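RagB/SusD domain protein (Flavobacterium johnsoniae, PDB 5J5U) probably binds chitin or its oligosaccharides at the outer membrane as a SusD-like lipoprotein of a chitin utilization locus. Local coordinates at residues L172-D177 / D222-H227. Residues are numbered along the deposited sequence; the frame is centred on the assembly and turned at random.
Sequences LFYNGD and DNCLMH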
ATOM      1  N   LEU A 172       3.127  -7.113 -17.973  1.00 31.27           N
ATOM      2  CA  LEU A 172       3.945  -5.900 -17.942  1.00 34.43           C
ATOM      3  C   LEU A 172       4.845  -5.824 -16.701  1.00 28.22           C
ATOM      4  O   LEU A 172       5.821  -5.085 -16.675  1.00 28.47           O
ATOM      5  CB  LEU A 172       3.051  -4.663 -18.008  1.00 30.08           C
ATOM      6  CG  LEU A 172       2.256  -4.544 -19.305  1.00 31.32           C
ATOM      7  CD1 LEU A 172       1.280  -3.374 -19.236  1.00 34.37           C
ATOM      8  CD2 LEU A 172       3.153  -4.438 -20.510  1.00 29.33           C
ATOM      9  N   PHE A 173       4.503  -6.588 -15.676  1.00 28.32           N
ATOM     10  CA  PHE A 173       5.268  -6.591 -14.439  1.00 26.93           C
ATOM     11  C   PHE A 173       6.621  -7.224 -14.684  1.00 26.29           C
ATOM     12  O   PHE A 173       7.655  -6.746 -14.221  1.00 24.24           O
ATOM     13  CB  PHE A 173       4.552  -7.387 -13.336  1.00 28.23           C
ATOM     14  CG  PHE A 173       3.303  -6.743 -12.789  1.00 26.88           C
ATOM     15  CD1 PHE A 173       3.045  -5.393 -12.973  1.00 26.19           C
ATOM     16  CD2 PHE A 173       2.389  -7.511 -12.078  1.00 21.56           C
ATOM     17  CE1 PHE A 173       1.890  -4.815 -12.471  1.00 25.84           C
ATOM     18  CE2 PHE A 173       1.232  -6.946 -11.557  1.00 25.66           C
ATOM     19  CZ  PHE A 173       0.976  -5.593 -11.756  1.00 23.81           C
ATOM     20  N   TYR A 174       6.590  -8.337 -15.400  1.00 30.65           N
ATOM     21  CA  TYR A 174       7.737  -9.223 -15.460  1.00 27.42           C
ATOM     22  C   TYR A 174       7.992  -9.858 -16.811  1.00 21.16           C
ATOM     23  O   TYR A 174       8.884 -10.694 -16.926  1.00 34.99           O
ATOM     24  CB  TYR A 174       7.569 -10.345 -14.428  1.00 30.80           C
ATOM     25  CG  TYR A 174       7.570  -9.912 -12.981  1.00 25.51           C
ATOM     26  CD1 TYR A 174       6.569 -10.332 -12.112  1.00 27.96           C
ATOM     27  CD2 TYR A 174       8.577  -9.112 -12.478  1.00 27.82           C
ATOM     28  CE1 TYR A 174       6.568  -9.956 -10.780  1.00 19.56           C
ATOM     29  CE2 TYR A 174       8.592  -8.730 -11.138  1.00 29.86           C
ATOM     30  CZ  TYR A 174       7.577  -9.154 -10.291  1.00 25.74           C
ATOM     31  OH  TYR A 174       7.586  -8.787  -8.948  1.00 21.62           O
ATOM     32  N   ASN A 175       7.210  -9.489 -17.821  1.00 28.06           N
ATOM     33  CA  ASN A 175       7.356 -10.067 -19.160  1.00 34.11           C
ATOM     34  C   ASN A 175       7.350 -11.589 -19.139  1.00 36.44           C
ATOM     35  O   ASN A 175       8.142 -12.214 -19.847  1.00 31.65           O
ATOM     36  CB  ASN A 175       8.654  -9.600 -19.835  1.00 28.72           C
ATOM     37  CG  ASN A 175       8.675  -8.125 -20.109  1.00 25.58           C
ATOM     38  OD1 ASN A 175       7.760  -7.570 -20.724  1.00 32.41           O
ATOM     39  ND2 ASN A 175       9.728  -7.468 -19.648  1.00 27.69           N
ATOM     40  N   GLY A 176       6.492 -12.171 -18.300  1.00 38.48           N
ATOM     41  CA  GLY A 176       6.241 -13.604 -18.286  1.00 32.07           C
ATOM     42  C   GLY A 176       7.279 -14.488 -17.606  1.00 32.89           C
ATOM     43  O   GLY A 176       7.151 -15.712 -17.614  1.00 32.65           O
ATOM     44  N   ASP A 177       8.290 -13.894 -16.989  1.00 29.74           N
ATOM     45  CA  ASP A 177       9.254 -14.703 -16.251  1.00 30.18           C
ATOM     46  C   ASP A 177       8.529 -15.355 -15.090  1.00 30.46           C
ATOM     47  O   ASP A 177       8.124 -14.673 -14.157  1.00 35.08           O
ATOM     48  CB  ASP A 177      10.433 -13.850 -15.759  1.00 29.53           C
ATOM     49  CG  ASP A 177      11.476 -14.663 -14.955  1.00 34.26           C
ATOM     50  OD1 ASP A 177      11.203 -15.817 -14.550  1.00 30.61           O
ATOM     51  OD2 ASP A 177      12.588 -14.144 -14.707  1.00 38.28           O
ATOM     52  N   ASP A 222      13.564  -7.778  -8.265  1.00 24.77           N
ATOM     53  CA  ASP A 222      12.371  -8.599  -8.267  1.00 26.31           C
ATOM     54  C   ASP A 222      11.089  -7.819  -7.963  1.00 27.22           C
ATOM     55  O   ASP A 222       9.995  -8.366  -8.084  1.00 26.92           O
ATOM     56  CB  ASP A 222      12.539  -9.721  -7.245  1.00 30.41           C
ATOM     57  CG  ASP A 222      13.630 -10.696  -7.634  1.00 33.73           C
ATOM     58  OD1 ASP A 222      13.874 -10.836  -8.853  1.00 35.19           O
ATOM     59  OD2 ASP A 222      14.228 -11.331  -6.734  1.00 31.80           O
ATOM     60  N   ASN A 223      11.233  -6.555  -7.557  1.00 25.48           N
ATOM     61  CA  ASN A 223      10.092  -5.680  -7.248  1.00 25.90           C
ATOM     62  C   ASN A 223       8.986  -5.713  -8.289  1.00 26.17           C
ATOM     63  O   ASN A 223       9.254  -5.790  -9.480  1.00 25.97           O
ATOM     64  CB  ASN A 223      10.550  -4.239  -7.074  1.00 20.96           C
ATOM     65  CG  ASN A 223      11.268  -4.021  -5.791  1.00 19.99           C
ATOM     66  OD1 ASN A 223      11.531  -4.973  -5.068  1.00 26.75           O
ATOM     67  ND2 ASN A 223      11.590  -2.765  -5.482  1.00 17.04           N
ATOM     68  N   CYS A 224       7.742  -5.653  -7.824  1.00 22.28           N
ATOM     69  CA  CYS A 224       6.603  -5.589  -8.722  1.00 23.66           C
ATOM     70  C   CYS A 224       6.279  -4.138  -9.106  1.00 24.11           C
ATOM     71  O   CYS A 224       5.795  -3.357  -8.285  1.00 22.69           O
ATOM     72  CB  CYS A 224       5.394  -6.258  -8.083  1.00 18.65           C
ATOM     73  SG  CYS A 224       4.068  -6.469  -9.210  1.00 23.16           S
ATOM     74  N   LEU A 225       6.570  -3.799 -10.358  1.00 30.53           N
ATOM     75  CA  LEU A 225       6.469  -2.440 -10.902  1.00 24.90           C
ATOM     76  C   LEU A 225       5.612  -2.377 -12.125  1.00 20.45           C
ATOM     77  O   LEU A 225       5.609  -3.303 -12.929  1.00 26.69           O
ATOM     78  CB  LEU A 225       7.847  -1.902 -11.317  1.00 25.09           C
ATOM     79  CG  LEU A 225       8.841  -1.267 -10.366  1.00 31.74           C
ATOM     80  CD1 LEU A 225       8.149  -0.325  -9.401  1.00 29.55           C
ATOM     81  CD2 LEU A 225       9.623  -2.361  -9.674  1.00 27.89           C
ATOM     82  N   MET A 226       4.909  -1.269 -12.288  1.00 21.50           N
ATOM     83  CA  MET A 226       4.392  -0.894 -13.588  1.00 22.58           C
ATOM     84  C   MET A 226       5.173   0.322 -14.083  1.00 29.17           C
ATOM     85  O   MET A 226       5.214   1.356 -13.406  1.00 30.99           O
ATOM     86  CB  MET A 226       2.914  -0.553 -13.543  1.00 18.55           C
ATOM     87  CG  MET A 226       2.433  -0.032 -14.875  1.00 25.91           C
ATOM     88  SD  MET A 226       2.629  -1.321 -16.135  1.00 25.49           S
ATOM     89  CE  MET A 226       1.135  -2.279 -15.797  1.00 16.93           C
ATOM     90  N   HIS A 227       5.827   0.175 -15.230  1.00 25.54           N
ATOM     91  CA  HIS A 227       6.450   1.298 -15.912  1.00 30.61           C
ATOM     92  C   HIS A 227       5.400   1.922 -16.815  1.00 29.89           C
ATOM     93  O   HIS A 227       4.749   1.221 -17.589  1.00 29.65           O
ATOM     94  CB  HIS A 227       7.680   0.859 -16.702  1.00 28.04           C
ATOM     95  CG  HIS A 227       8.746   0.268 -15.840  1.00 24.59           C
ATOM     96  ND1 HIS A 227       9.696   1.036 -15.207  1.00 23.12           N
ATOM     97  CD2 HIS A 227       9.002  -1.015 -15.497  1.00 25.89           C
ATOM     98  CE1 HIS A 227      10.503   0.248 -14.519  1.00 28.50           C
ATOM     99  NE2 HIS A 227      10.103  -1.001 -14.680  1.00 32.73           N
TER
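Cys224 sets its sulfur almost squarely over one face of the Phe173 ring: SG lies 3.6 Å from the ring centroid and only 17° off the ring normal, displaced a little toward the CD2 side. The sulfur gets there because it stands anti to the backbone N of Cys224 (chi1 -170°), which swings it toward the phenyl ring. The same ring also meets the backbone at Leu225, whose O comes obliquely to within 3.3 Å of Phe173 CD1. Next door, Tyr174 extends its phenol toward Asp222 and donates a hydrogen bond from OH to Asp222 O, 2.6 Å long. The carbonyl lies near the edge of the ring, and the C=O...OH angle of 159° brings the hydroxyl in not far from the line of the C=O bond. Tyr174 CE2 lies 3.4 Å from Asn223 O, and CB of Cys224 packs against OH, so the phenol is lodged against the backbone of Asp222 to Cys224. A phenylalanine here lacks the hydroxyl and would probably leave Asp222 O without its phenol donor. At the other end Met226 is bent at both chi2 and chi3, and the side chains of Met226 and Leu172 cross at a slant, with Met226 CE 3.6 Å from Leu172 CD1. On helix 178-195, Trp181 meets Tyr174 edge-to-face, while the Asp222 carboxylate forms salt bridges with Lys180 and Lys183 of that helix. Strand 224-226 pairs antiparallel with 332-335, whose His334 also meets the Phe173 ring. What results is a Cys sulfur-aromatic contact beside a type I' turn, Tyr174 to Asp177, that leads into helix 178-195, joining loop and two-stranded sheet within the largely helical SusD-like fold.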